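Local coordinates for oxygen-independent coproporphyrinogen III oxidase (Escherichia coli, PDB 1OLT), which catalyses the anaerobic, S-adenosylmethionine-dependent oxidative decarboxylation of two propionate groups of coproporphyrinogen III, giving protoporphyrinogen IX in heme biosynthesis, at residues D209-L214 with F240-L245; L65-G70 with Q252-D257. All blocks are in the same frame, centred on the assembly; numbering follows the deposited sequence.

Contact 1 (D209-L214 with F240-L245). With SAM (S-adenosylmethionine), chain C.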
ATOM      1  N   ASP A 209       7.293  -5.766  -6.755  1.00 11.77           N
ATOM      2  CA  ASP A 209       6.006  -6.429  -6.706  1.00 12.67           C
ATOM      3  C   ASP A 209       5.985  -7.681  -7.576  1.00 12.65           C
ATOM      4  O   ASP A 209       6.474  -7.668  -8.730  1.00 11.94           O
ATOM      5  CB  ASP A 209       4.881  -5.544  -7.219  1.00 12.64           C
ATOM      6  CG  ASP A 209       4.718  -4.255  -6.464  1.00 16.35           C
ATOM      7  OD1 ASP A 209       5.067  -4.147  -5.262  1.00 16.52           O
ATOM      8  OD2 ASP A 209       4.151  -3.272  -7.031  1.00 19.83           O
ATOM      9  N   LEU A 210       5.484  -8.771  -6.991  1.00 11.65           N
ATOM     10  CA  LEU A 210       5.197  -9.987  -7.652  1.00 12.66           C
ATOM     11  C   LEU A 210       3.715 -10.316  -7.409  1.00 13.17           C
ATOM     12  O   LEU A 210       3.130  -9.881  -6.408  1.00 13.77           O
ATOM     13  CB  LEU A 210       6.067 -11.142  -7.184  1.00 13.05           C
ATOM     14  CG  LEU A 210       7.569 -10.986  -7.355  1.00 12.48           C
ATOM     15  CD1 LEU A 210       8.341 -12.136  -6.610  1.00 10.37           C
ATOM     16  CD2 LEU A 210       7.861 -10.991  -8.798  1.00 13.37           C
ATOM     17  N   ILE A 211       3.116 -11.052  -8.340  1.00 12.80           N
ATOM     18  CA  ILE A 211       1.755 -11.581  -8.155  1.00 12.32           C
ATOM     19  C   ILE A 211       1.718 -13.078  -8.377  1.00 12.57           C
ATOM     20  O   ILE A 211       2.264 -13.598  -9.374  1.00 13.10           O
ATOM     21  CB  ILE A 211       0.743 -10.915  -9.088  1.00 13.23           C
ATOM     22  CG1 ILE A 211       0.794  -9.398  -8.998  1.00 12.11           C
ATOM     23  CG2 ILE A 211      -0.650 -11.450  -8.845  1.00 11.31           C
ATOM     24  CD1 ILE A 211      -0.058  -8.705 -10.124  1.00 14.21           C
ATOM     25  N   TYR A 212       1.078 -13.793  -7.432  1.00 12.30           N
ATOM     26  CA  TYR A 212       0.840 -15.246  -7.572  1.00 12.54           C
ATOM     27  C   TYR A 212      -0.658 -15.489  -7.777  1.00 11.96           C
ATOM     28  O   TYR A 212      -1.497 -14.765  -7.257  1.00 11.38           O
ATOM     29  CB  TYR A 212       1.434 -16.071  -6.407  1.00 13.16           C
ATOM     30  CG  TYR A 212       0.696 -15.997  -5.101  1.00 13.57           C
ATOM     31  CD1 TYR A 212       0.920 -14.979  -4.237  1.00 12.78           C
ATOM     32  CD2 TYR A 212      -0.242 -16.970  -4.756  1.00 16.80           C
ATOM     33  CE1 TYR A 212       0.262 -14.897  -3.058  1.00 13.75           C
ATOM     34  CE2 TYR A 212      -0.914 -16.904  -3.535  1.00 17.33           C
ATOM     35  CZ  TYR A 212      -0.675 -15.835  -2.731  1.00 14.35           C
ATOM     36  OH  TYR A 212      -1.317 -15.728  -1.538  1.00 24.33           O
ATOM     37  N   GLY A 213      -0.984 -16.477  -8.571  1.00 12.04           N
ATOM     38  CA  GLY A 213      -2.374 -16.714  -9.016  1.00 12.05           C
ATOM     39  C   GLY A 213      -2.716 -16.240 -10.439  1.00 12.12           C
ATOM     40  O   GLY A 213      -3.856 -16.264 -10.855  1.00 11.29           O
ATOM     41  N   LEU A 214      -1.716 -15.770 -11.170  1.00 12.93           N
ATOM     42  CA  LEU A 214      -1.892 -15.344 -12.552  1.00 12.08           C
ATOM     43  C   LEU A 214      -2.049 -16.552 -13.450  1.00 12.88           C
ATOM     44  O   LEU A 214      -1.618 -17.636 -13.086  1.00 12.60           O
ATOM     45  CB  LEU A 214      -0.686 -14.511 -12.981  1.00 11.98           C
ATOM     46  CG  LEU A 214      -0.487 -13.158 -12.352  1.00 12.50           C
ATOM     47  CD1 LEU A 214       0.765 -12.479 -12.823  1.00 14.61           C
ATOM     48  CD2 LEU A 214      -1.680 -12.176 -12.565  1.00 14.08           C
ATOM     49  N   PHE A 240       1.644 -10.359  -3.988  1.00 11.58           N
ATOM     50  CA  PHE A 240       0.191 -10.238  -3.879  1.00 11.98           C
ATOM     51  C   PHE A 240      -0.497 -11.432  -4.433  1.00 12.10           C
ATOM     52  O   PHE A 240      -0.090 -12.019  -5.449  1.00 12.77           O
ATOM     53  CB  PHE A 240      -0.273  -8.998  -4.665  1.00 12.37           C
ATOM     54  CG  PHE A 240       0.383  -7.730  -4.198  1.00 14.83           C
ATOM     55  CD1 PHE A 240       0.146  -7.256  -2.915  1.00 17.61           C
ATOM     56  CD2 PHE A 240       1.215  -7.016  -5.017  1.00 15.95           C
ATOM     57  CE1 PHE A 240       0.718  -6.055  -2.455  1.00 16.99           C
ATOM     58  CE2 PHE A 240       1.800  -5.789  -4.571  1.00 16.69           C
ATOM     59  CZ  PHE A 240       1.561  -5.332  -3.281  1.00 18.75           C
ATOM     60  N   ASN A 241      -1.541 -11.815  -3.779  1.00 11.91           N
ATOM     61  CA  ASN A 241      -2.443 -12.831  -4.284  1.00 14.08           C
ATOM     62  C   ASN A 241      -3.314 -12.173  -5.408  1.00 12.87           C
ATOM     63  O   ASN A 241      -3.898 -11.115  -5.200  1.00 13.11           O
ATOM     64  CB  ASN A 241      -3.366 -13.319  -3.153  1.00 14.59           C
ATOM     65  CG  ASN A 241      -4.373 -14.357  -3.640  1.00 19.30           C
ATOM     66  OD1 ASN A 241      -4.025 -15.282  -4.334  1.00 27.73           O
ATOM     67  ND2 ASN A 241      -5.583 -14.175  -3.312  1.00 26.43           N
ATOM     68  N   TYR A 242      -3.417 -12.804  -6.569  1.00 11.43           N
ATOM     69  CA  TYR A 242      -4.172 -12.166  -7.674  1.00 11.50           C
ATOM     70  C   TYR A 242      -5.634 -12.038  -7.287  1.00 11.96           C
ATOM     71  O   TYR A 242      -6.295 -13.010  -7.036  1.00  9.47           O
ATOM     72  CB  TYR A 242      -3.995 -12.961  -8.974  1.00 12.53           C
ATOM     73  CG  TYR A 242      -4.835 -12.461 -10.115  1.00 12.70           C
ATOM     74  CD1 TYR A 242      -4.882 -11.113 -10.431  1.00 11.87           C
ATOM     75  CD2 TYR A 242      -5.622 -13.336 -10.833  1.00 14.30           C
ATOM     76  CE1 TYR A 242      -5.670 -10.669 -11.494  1.00 14.64           C
ATOM     77  CE2 TYR A 242      -6.443 -12.904 -11.827  1.00 13.61           C
ATOM     78  CZ  TYR A 242      -6.435 -11.561 -12.183  1.00 13.40           C
ATOM     79  OH  TYR A 242      -7.287 -11.152 -13.166  1.00 14.17           O
ATOM     80  N   ALA A 243      -6.151 -10.824  -7.316  1.00 12.92           N
ATOM     81  CA  ALA A 243      -7.587 -10.607  -7.102  1.00 14.27           C
ATOM     82  C   ALA A 243      -8.281 -10.470  -8.464  1.00 13.35           C
ATOM     83  O   ALA A 243      -8.028  -9.494  -9.213  1.00 13.26           O
ATOM     84  CB  ALA A 243      -7.804  -9.333  -6.317  1.00 15.18           C
ATOM     85  N   HIS A 244      -9.130 -11.421  -8.763  1.00 12.95           N
ATOM     86  CA  HIS A 244      -9.738 -11.577 -10.093  1.00 12.75           C
ATOM     87  C   HIS A 244     -11.209 -11.204  -9.965  1.00 12.49           C
ATOM     88  O   HIS A 244     -11.946 -11.878  -9.260  1.00 13.29           O
ATOM     89  CB  HIS A 244      -9.630 -13.025 -10.539  1.00 12.98           C
ATOM     90  CG  HIS A 244     -10.094 -13.269 -11.959  1.00 14.31           C
ATOM     91  ND1 HIS A 244      -9.503 -12.675 -13.050  1.00 12.83           N
ATOM     92  CD2 HIS A 244     -11.058 -14.083 -12.447  1.00 16.10           C
ATOM     93  CE1 HIS A 244     -10.109 -13.091 -14.147  1.00 17.13           C
ATOM     94  NE2 HIS A 244     -11.062 -13.941 -13.805  1.00 17.11           N
ATOM     95  N   LEU A 245     -11.632 -10.119 -10.572  1.00 11.98           N
ATOM     96  CA  LEU A 245     -13.032  -9.709 -10.480  1.00 12.75           C
ATOM     97  C   LEU A 245     -13.377  -9.027 -11.799  1.00 11.85           C
ATOM     98  O   LEU A 245     -13.452  -7.792 -11.824  1.00 11.84           O
ATOM     99  CB  LEU A 245     -13.257  -8.753  -9.260  1.00 13.19           C
ATOM    100  CG  LEU A 245     -14.744  -8.534  -8.873  1.00 15.03           C
ATOM    101  CD1 LEU A 245     -15.460  -9.795  -8.649  1.00 18.38           C
ATOM    102  CD2 LEU A 245     -14.832  -7.620  -7.621  1.00 18.22           C
TER
HETATM  103  N   SAM C 501       2.496   0.971 -12.607  1.00 18.66           N
HETATM  104  CA  SAM C 501       3.726   0.375 -12.105  1.00 18.10           C
HETATM  105  C   SAM C 501       3.950  -1.076 -12.549  1.00 19.26           C
HETATM  106  O   SAM C 501       2.950  -1.759 -12.961  1.00 18.76           O
HETATM  107  OXT SAM C 501       5.108  -1.439 -12.536  1.00 17.52           O
HETATM  108  CB  SAM C 501       3.623   0.413 -10.568  1.00 19.99           C
HETATM  109  CG  SAM C 501       2.954  -0.690  -9.792  0.60 20.95           C
HETATM  110  SD  SAM C 501       1.187  -0.781  -9.928  0.60 19.90           S
HETATM  111  CE  SAM C 501       0.602   0.863  -9.495  0.60 22.10           C
HETATM  112  C5' SAM C 501       0.732  -1.471  -8.245  0.60 21.76           C
HETATM  113  C4' SAM C 501       0.767  -3.023  -8.013  1.00 20.01           C
HETATM  114  O4' SAM C 501      -0.512  -3.604  -7.792  1.00 22.97           O
HETATM  115  C3' SAM C 501       1.280  -3.801  -9.202  1.00 21.30           C
HETATM  116  O3' SAM C 501       2.694  -3.693  -9.399  1.00 21.66           O
HETATM  117  C2' SAM C 501       0.748  -5.219  -8.952  1.00 19.23           C
HETATM  118  O2' SAM C 501       1.719  -6.017  -8.277  1.00 19.09           O
HETATM  119  C1' SAM C 501      -0.422  -4.993  -8.025  1.00 18.71           C
HETATM  120  N9  SAM C 501      -1.693  -5.424  -8.571  1.00 19.12           N
HETATM  121  C8  SAM C 501      -2.397  -4.747  -9.534  1.00 17.55           C
HETATM  122  N7  SAM C 501      -3.529  -5.400  -9.780  1.00 16.68           N
HETATM  123  C5  SAM C 501      -3.564  -6.494  -8.954  1.00 19.03           C
HETATM  124  C6  SAM C 501      -4.501  -7.524  -8.769  1.00 20.30           C
HETATM  125  N6  SAM C 501      -5.650  -7.591  -9.442  1.00 16.44           N
HETATM  126  N1  SAM C 501      -4.219  -8.488  -7.842  1.00 19.15           N
HETATM  127  C2  SAM C 501      -3.023  -8.441  -7.117  1.00 21.62           C
HETATM  128  N3  SAM C 501      -2.121  -7.447  -7.284  1.00 18.02           N
HETATM  129  C4  SAM C 501      -2.395  -6.498  -8.202  1.00 18.27           C

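Contact 2 (L65-G70 with Q252-D257). With SF4 (iron/sulfur cluster), chain B; SAM (S-adenosylmethionine), chain C.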
ATOM      1  N   LEU A  65      -2.058  -1.682 -21.261  1.00 11.39           N
ATOM      2  CA  LEU A  65      -3.079  -2.292 -20.393  1.00 12.58           C
ATOM      3  C   LEU A  65      -2.636  -3.679 -19.880  1.00 12.07           C
ATOM      4  O   LEU A  65      -2.655  -4.616 -20.600  1.00 12.00           O
ATOM      5  CB  LEU A  65      -4.397  -2.441 -21.126  1.00 13.18           C
ATOM      6  CG  LEU A  65      -5.568  -3.097 -20.415  1.00 12.90           C
ATOM      7  CD1 LEU A  65      -5.942  -2.260 -19.188  1.00 15.18           C
ATOM      8  CD2 LEU A  65      -6.679  -3.199 -21.356  1.00 14.80           C
ATOM      9  N   CYS A  66      -2.201  -3.746 -18.608  1.00 11.14           N
ATOM     10  CA  CYS A  66      -1.945  -5.009 -17.978  1.00 11.33           C
ATOM     11  C   CYS A  66      -3.314  -5.637 -17.697  1.00 10.73           C
ATOM     12  O   CYS A  66      -4.125  -5.026 -16.993  1.00 12.22           O
ATOM     13  CB  CYS A  66      -1.201  -4.812 -16.661  1.00 10.42           C
ATOM     14  SG  CYS A  66       0.430  -3.981 -16.816  1.00 13.65           S
ATOM     15  N   TYR A  67      -3.539  -6.860 -18.160  1.00 11.08           N
ATOM     16  CA  TYR A  67      -4.850  -7.496 -18.037  1.00 10.72           C
ATOM     17  C   TYR A  67      -5.242  -7.903 -16.602  1.00 11.22           C
ATOM     18  O   TYR A  67      -6.438  -7.986 -16.348  1.00 12.15           O
ATOM     19  CB  TYR A  67      -4.969  -8.714 -18.916  1.00 10.85           C
ATOM     20  CG  TYR A  67      -4.801  -8.466 -20.427  1.00 11.10           C
ATOM     21  CD1 TYR A  67      -4.953  -7.207 -20.982  1.00 13.90           C
ATOM     22  CD2 TYR A  67      -4.444  -9.527 -21.270  1.00 11.91           C
ATOM     23  CE1 TYR A  67      -4.748  -6.992 -22.380  1.00 11.99           C
ATOM     24  CE2 TYR A  67      -4.276  -9.339 -22.675  1.00 14.76           C
ATOM     25  CZ  TYR A  67      -4.423  -8.061 -23.212  1.00 13.36           C
ATOM     26  OH  TYR A  67      -4.239  -7.826 -24.581  1.00 12.47           O
ATOM     27  N   PHE A  68      -4.278  -8.093 -15.699  1.00 11.09           N
ATOM     28  CA  PHE A  68      -4.556  -8.436 -14.288  1.00 11.51           C
ATOM     29  C   PHE A  68      -4.924  -7.215 -13.450  1.00 11.66           C
ATOM     30  O   PHE A  68      -5.416  -7.348 -12.335  1.00 11.16           O
ATOM     31  CB  PHE A  68      -3.335  -9.134 -13.644  1.00 11.58           C
ATOM     32  CG  PHE A  68      -2.106  -8.271 -13.628  1.00 10.23           C
ATOM     33  CD1 PHE A  68      -1.981  -7.221 -12.734  1.00 11.39           C
ATOM     34  CD2 PHE A  68      -1.121  -8.454 -14.545  1.00 13.66           C
ATOM     35  CE1 PHE A  68      -0.874  -6.382 -12.770  1.00 14.27           C
ATOM     36  CE2 PHE A  68      -0.014  -7.597 -14.597  1.00 12.29           C
ATOM     37  CZ  PHE A  68       0.091  -6.551 -13.698  1.00 14.56           C
ATOM     38  N   CYS A  69      -4.684  -6.003 -13.958  1.00 12.12           N
ATOM     39  CA  CYS A  69      -4.591  -4.869 -13.072  1.00 12.84           C
ATOM     40  C   CYS A  69      -5.898  -4.338 -12.539  1.00 13.68           C
ATOM     41  O   CYS A  69      -6.773  -4.062 -13.286  1.00 13.26           O
ATOM     42  CB  CYS A  69      -3.764  -3.698 -13.706  1.00 13.83           C
ATOM     43  SG  CYS A  69      -3.596  -2.286 -12.627  1.00 15.62           S
ATOM     44  N   GLY A  70      -5.950  -4.148 -11.190  1.00 13.52           N
ATOM     45  CA  GLY A  70      -7.092  -3.671 -10.469  1.00 13.21           C
ATOM     46  C   GLY A  70      -6.902  -2.268  -9.913  1.00 13.29           C
ATOM     47  O   GLY A  70      -7.732  -1.788  -9.173  1.00 13.67           O
ATOM     48  N   GLN A 252      -9.446  -7.744 -17.107  1.00 15.74           N
ATOM     49  CA  GLN A 252      -9.319  -9.117 -16.629  1.00 14.01           C
ATOM     50  C   GLN A 252     -10.201 -10.082 -17.391  1.00 13.06           C
ATOM     51  O   GLN A 252      -9.978 -11.316 -17.340  1.00 11.47           O
ATOM     52  CB  GLN A 252      -9.599  -9.192 -15.127  1.00 13.98           C
ATOM     53  CG  GLN A 252      -8.704  -8.322 -14.253  1.00 10.88           C
ATOM     54  CD  GLN A 252      -9.146  -8.443 -12.764  1.00 12.66           C
ATOM     55  OE1 GLN A 252     -10.236  -8.900 -12.533  1.00 11.77           O
ATOM     56  NE2 GLN A 252      -8.267  -8.124 -11.808  1.00 12.41           N
ATOM     57  N   ARG A 253     -11.154  -9.560 -18.170  1.00 13.77           N
ATOM     58  CA  ARG A 253     -11.941 -10.439 -19.073  1.00 14.99           C
ATOM     59  C   ARG A 253     -11.096 -11.069 -20.125  1.00 14.99           C
ATOM     60  O   ARG A 253     -11.478 -12.079 -20.660  1.00 15.32           O
ATOM     61  CB  ARG A 253     -13.160  -9.734 -19.706  1.00 15.92           C
ATOM     62  CG  ARG A 253     -14.030  -9.035 -18.670  1.00 16.78           C
ATOM     63  CD  ARG A 253     -15.142  -8.146 -19.225  1.00 17.87           C
ATOM     64  NE  ARG A 253     -15.534  -7.259 -18.162  1.00 20.49           N
ATOM     65  CZ  ARG A 253     -16.213  -6.144 -18.304  1.00 17.56           C
ATOM     66  NH1 ARG A 253     -16.617  -5.738 -19.497  1.00 19.44           N
ATOM     67  NH2 ARG A 253     -16.427  -5.412 -17.243  1.00 18.21           N
ATOM     68  N   LYS A 254      -9.912 -10.520 -20.370  0.80 15.68           N
ATOM     69  CA  LYS A 254      -8.977 -11.137 -21.332  0.80 16.81           C
ATOM     70  C   LYS A 254      -8.233 -12.291 -20.756  0.80 16.81           C
ATOM     71  O   LYS A 254      -7.541 -12.985 -21.492  0.80 18.07           O
ATOM     72  CB  LYS A 254      -7.983 -10.069 -21.849  0.80 17.25           C
ATOM     73  CG  LYS A 254      -8.706  -9.034 -22.700  0.80 20.23           C
ATOM     74  CD  LYS A 254      -7.839  -8.328 -23.730  0.80 23.20           C
ATOM     75  CE  LYS A 254      -8.683  -7.716 -24.879  0.80 22.92           C
ATOM     76  NZ  LYS A 254      -8.332  -8.388 -26.142  0.80 22.14           N
ATOM     77  N   ILE A 255      -8.334 -12.487 -19.436  1.00 16.18           N
ATOM     78  CA  ILE A 255      -7.728 -13.601 -18.768  1.00 17.01           C
ATOM     79  C   ILE A 255      -8.757 -14.752 -18.752  1.00 18.87           C
ATOM     80  O   ILE A 255      -9.879 -14.571 -18.392  1.00 19.75           O
ATOM     81  CB  ILE A 255      -7.262 -13.160 -17.349  1.00 16.22           C
ATOM     82  CG1 ILE A 255      -6.053 -12.237 -17.480  1.00 14.66           C
ATOM     83  CG2 ILE A 255      -6.913 -14.335 -16.485  1.00 17.15           C
ATOM     84  CD1 ILE A 255      -5.603 -11.634 -16.207  1.00 15.62           C
ATOM     85  N   LYS A 256      -8.340 -15.925 -19.197  0.50 19.82           N
ATOM     86  CA  LYS A 256      -9.173 -17.121 -19.156  0.50 20.89           C
ATOM     87  C   LYS A 256      -9.184 -17.696 -17.720  0.50 20.83           C
ATOM     88  O   LYS A 256      -8.135 -18.039 -17.156  0.50 19.23           O
ATOM     89  CB  LYS A 256      -8.641 -18.215 -20.120  0.50 21.50           C
ATOM     90  CG  LYS A 256      -8.904 -18.040 -21.632  0.50 23.27           C
ATOM     91  CD  LYS A 256     -10.394 -17.818 -21.977  0.50 24.13           C
ATOM     92  CE  LYS A 256     -10.704 -18.160 -23.431  0.50 25.21           C
ATOM     93  NZ  LYS A 256     -12.090 -18.682 -23.611  0.50 25.68           N
ATOM     94  N   ASP A 257     -10.372 -17.805 -17.142  1.00 20.58           N
ATOM     95  CA  ASP A 257     -10.534 -18.407 -15.815  1.00 22.30           C
ATOM     96  C   ASP A 257      -9.936 -19.830 -15.746  1.00 22.15           C
ATOM     97  O   ASP A 257      -9.311 -20.202 -14.771  1.00 22.49           O
ATOM     98  CB  ASP A 257     -12.045 -18.440 -15.458  1.00 24.04           C
ATOM     99  CG  ASP A 257     -12.559 -17.073 -15.033  1.00 27.32           C
ATOM    100  OD1 ASP A 257     -12.196 -16.014 -15.594  1.00 31.94           O
ATOM    101  OD2 ASP A 257     -13.330 -16.969 -14.088  1.00 36.96           O
TER
HETATM  102 FE1  SF4 B 500      -0.490   0.329 -15.048  1.00 23.82          FE
HETATM  103 FE2  SF4 B 500      -1.533  -1.547 -13.479  1.00 25.67          FE
HETATM  104 FE3  SF4 B 500       0.936  -0.880 -13.409  1.00 28.86          FE
HETATM  105 FE4  SF4 B 500       0.060  -2.081 -15.256  1.00 28.04          FE
HETATM  106  S1  SF4 B 500       0.149  -2.987 -13.149  1.00 15.00           S
HETATM  107  S2  SF4 B 500       1.539  -0.452 -15.567  1.00 13.41           S
HETATM  108  S3  SF4 B 500      -1.812  -1.216 -15.657  1.00 15.21           S
HETATM  109  S4  SF4 B 500      -0.774   0.331 -12.861  1.00 17.11           S
HETATM  110  N   SAM C 501       2.496   0.971 -12.607  1.00 18.66           N
HETATM  111  CA  SAM C 501       3.726   0.375 -12.105  1.00 18.10           C
HETATM  112  C   SAM C 501       3.950  -1.076 -12.549  1.00 19.26           C
HETATM  113  O   SAM C 501       2.950  -1.759 -12.961  1.00 18.76           O
HETATM  114  OXT SAM C 501       5.108  -1.439 -12.536  1.00 17.52           O
HETATM  115  CB  SAM C 501       3.623   0.413 -10.568  1.00 19.99           C
HETATM  116  CG  SAM C 501       2.954  -0.690  -9.792  0.60 20.95           C
HETATM  117  SD  SAM C 501       1.187  -0.781  -9.928  0.60 19.90           S
HETATM  118  CE  SAM C 501       0.602   0.863  -9.495  0.60 22.10           C
HETATM  119  C5' SAM C 501       0.732  -1.471  -8.245  0.60 21.76           C
HETATM  120  C4' SAM C 501       0.767  -3.023  -8.013  1.00 20.01           C
HETATM  121  O4' SAM C 501      -0.512  -3.604  -7.792  1.00 22.97           O
HETATM  122  C3' SAM C 501       1.280  -3.801  -9.202  1.00 21.30           C
HETATM  123  O3' SAM C 501       2.694  -3.693  -9.399  1.00 21.66           O
HETATM  124  C2' SAM C 501       0.748  -5.219  -8.952  1.00 19.23           C
HETATM  125  O2' SAM C 501       1.719  -6.017  -8.277  1.00 19.09           O
HETATM  126  C1' SAM C 501      -0.422  -4.993  -8.025  1.00 18.71           C
HETATM  127  N9  SAM C 501      -1.693  -5.424  -8.571  1.00 19.12           N
HETATM  128  C8  SAM C 501      -2.397  -4.747  -9.534  1.00 17.55           C
HETATM  129  N7  SAM C 501      -3.529  -5.400  -9.780  1.00 16.68           N
HETATM  130  C5  SAM C 501      -3.564  -6.494  -8.954  1.00 19.03           C
HETATM  131  C6  SAM C 501      -4.501  -7.524  -8.769  1.00 20.30           C
HETATM  132  N6  SAM C 501      -5.650  -7.591  -9.442  1.00 16.44           N
HETATM  133  N1  SAM C 501      -4.219  -8.488  -7.842  1.00 19.15           N
HETATM  134  C2  SAM C 501      -3.023  -8.441  -7.117  1.00 21.62           C
HETATM  135  N3  SAM C 501      -2.121  -7.447  -7.284  1.00 18.02           N
HETATM  136  C4  SAM C 501      -2.395  -6.498  -8.202  1.00 18.27           C

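Contact 1 (D209-L214 with F240-L245)
Tyr-242 turns its ring carbon CG anti to its own backbone N (chi1 174°), which lays one ring face over Leu-214 CD2. Its CB rests against Ile-211 CG2 at 3.7 Å. Tyr-212 instead sets CG between its N and carbonyl carbon (chi1 74°), a turn that brings the ring back beside the partner strand, where Asn-241 CA sits over its face as a CH-pi contact 4.0 Å from the centroid. On the Tyr-242 ring, Leu-214 CD2 makes a similar contact, 4.2 Å from the centroid. The backbones pair in parallel: Phe-240 N bonds to Leu-210 O, Tyr-212 N to Phe-240 O, and Tyr-242 N to Tyr-212 O at 2.8 Å. Gly-213 suits the bend that follows (phi 101°): at these backbone angles a CB would jam against the preceding carbonyl O, and it would also point toward Tyr-242 CB.

Ile-211 and Phe-240 share the sheet face that meets S-adenosylmethionine, offering apolar bulk beside the ribose and adenine, with Phe-240 CD2 3.4 Å from O2' at the ring edge. The carboxylate of Asp-209 suits a ribose hydroxyl, and its OD2 lies 2.8 Å from O3' of S-adenosylmethionine, a probable hydrogen bond. Beyond the strand end, Ala-243 reads the adenine through backbone alone: its N donates to N1 at 3.1 Å, and N6 donates to its O.

This is the strand-to-strand step of a beta-alpha-beta unit in the radical SAM core. Tyr-212, on the other sheet face, packs on Phe-222 of helix 219-232, Asn-241 OD1 is bonded to Lys-266 of helix 263-279, and strand 166-172 flanks strand 207-212.

Contact 2 (L65-G70 with Q252-D257)
Gln-252 reaches Phe-68 O with its amide NE2, a straight hydrogen bond of 3.0 Å (167° at the hydrogen) whose acceptor lies in the amide plane although the donor stands above the carbonyl plane. With CG anti to the carbonyl carbon (chi1 -58°), the glutamine passes CG by Tyr-67 O at 3.1 Å, and the extended chain beyond (chi2 177°) gives NE2 its reach. Beside them, Ile-255 lies alongside the turn, CG1 lying 4.0 Å from Tyr-67 CB and CD1 against Phe-68 CB. The ring of Tyr-67 meets the lysine chain: in one of two conformers Lys-254 CD sits over the ring face, 3.8 Å from the centroid, a tentative CH-pi contact. An alanine here removes the ring, which would probably uncover this side of the loop and leave the chain of Lys-254 without the face it lies against, while the CB contact with Ile-255 could survive.

Across the turn from these contacts lies the cofactor. Residues Cys-66 to Cys-69 form a type I beta turn in the CX3CX2C motif of radical SAM enzymes. Cys-66 SG binds iron FE4 at 2.5 Å and Cys-69 SG binds iron FE2 at 2.4 Å, while S-adenosylmethionine holds iron FE3 through its N and O. Between the cysteines, Phe-68 has Cys-66 CB over one ring face and the adenine C8 at its edge, and Gly-70 N donates to adenine N7 (3.1 Å).

The glutamine is itself positioned from outside: OE1 accepts from Leu-245 N, and NE2 also donates to Ala-243 O. Helix 176-182 flanks both loops through Val-182, which touches Phe-68 and Ile-255. The cluster loop here connects strands 53-62 and 74-75, and its partner precedes helix 263-279.

Overall arrangement
Contacts 1 and 2 have centres about 11 Å apart, on the same side of the chain's centre, within the radical SAM core. Along the chain contact 1 is nested inside contact 2: residues 65-70 come first, then 209-214, 240-245 and 252-257. Contact 1 belongs to the parallel part of a mixed sheet, at strands 207-212 and 236-241, whereas contact 2 joins two loops, one following strand 53-62 and the other strand 236-241. They meet directly where Tyr-242 packs on Phe-68 and Gln-252. One S-adenosylmethionine touches both, so strands 207-212 and 236-241 and the cluster loop, distant in sequence, together line part of the adenosyl site beside the iron-sulfur cluster.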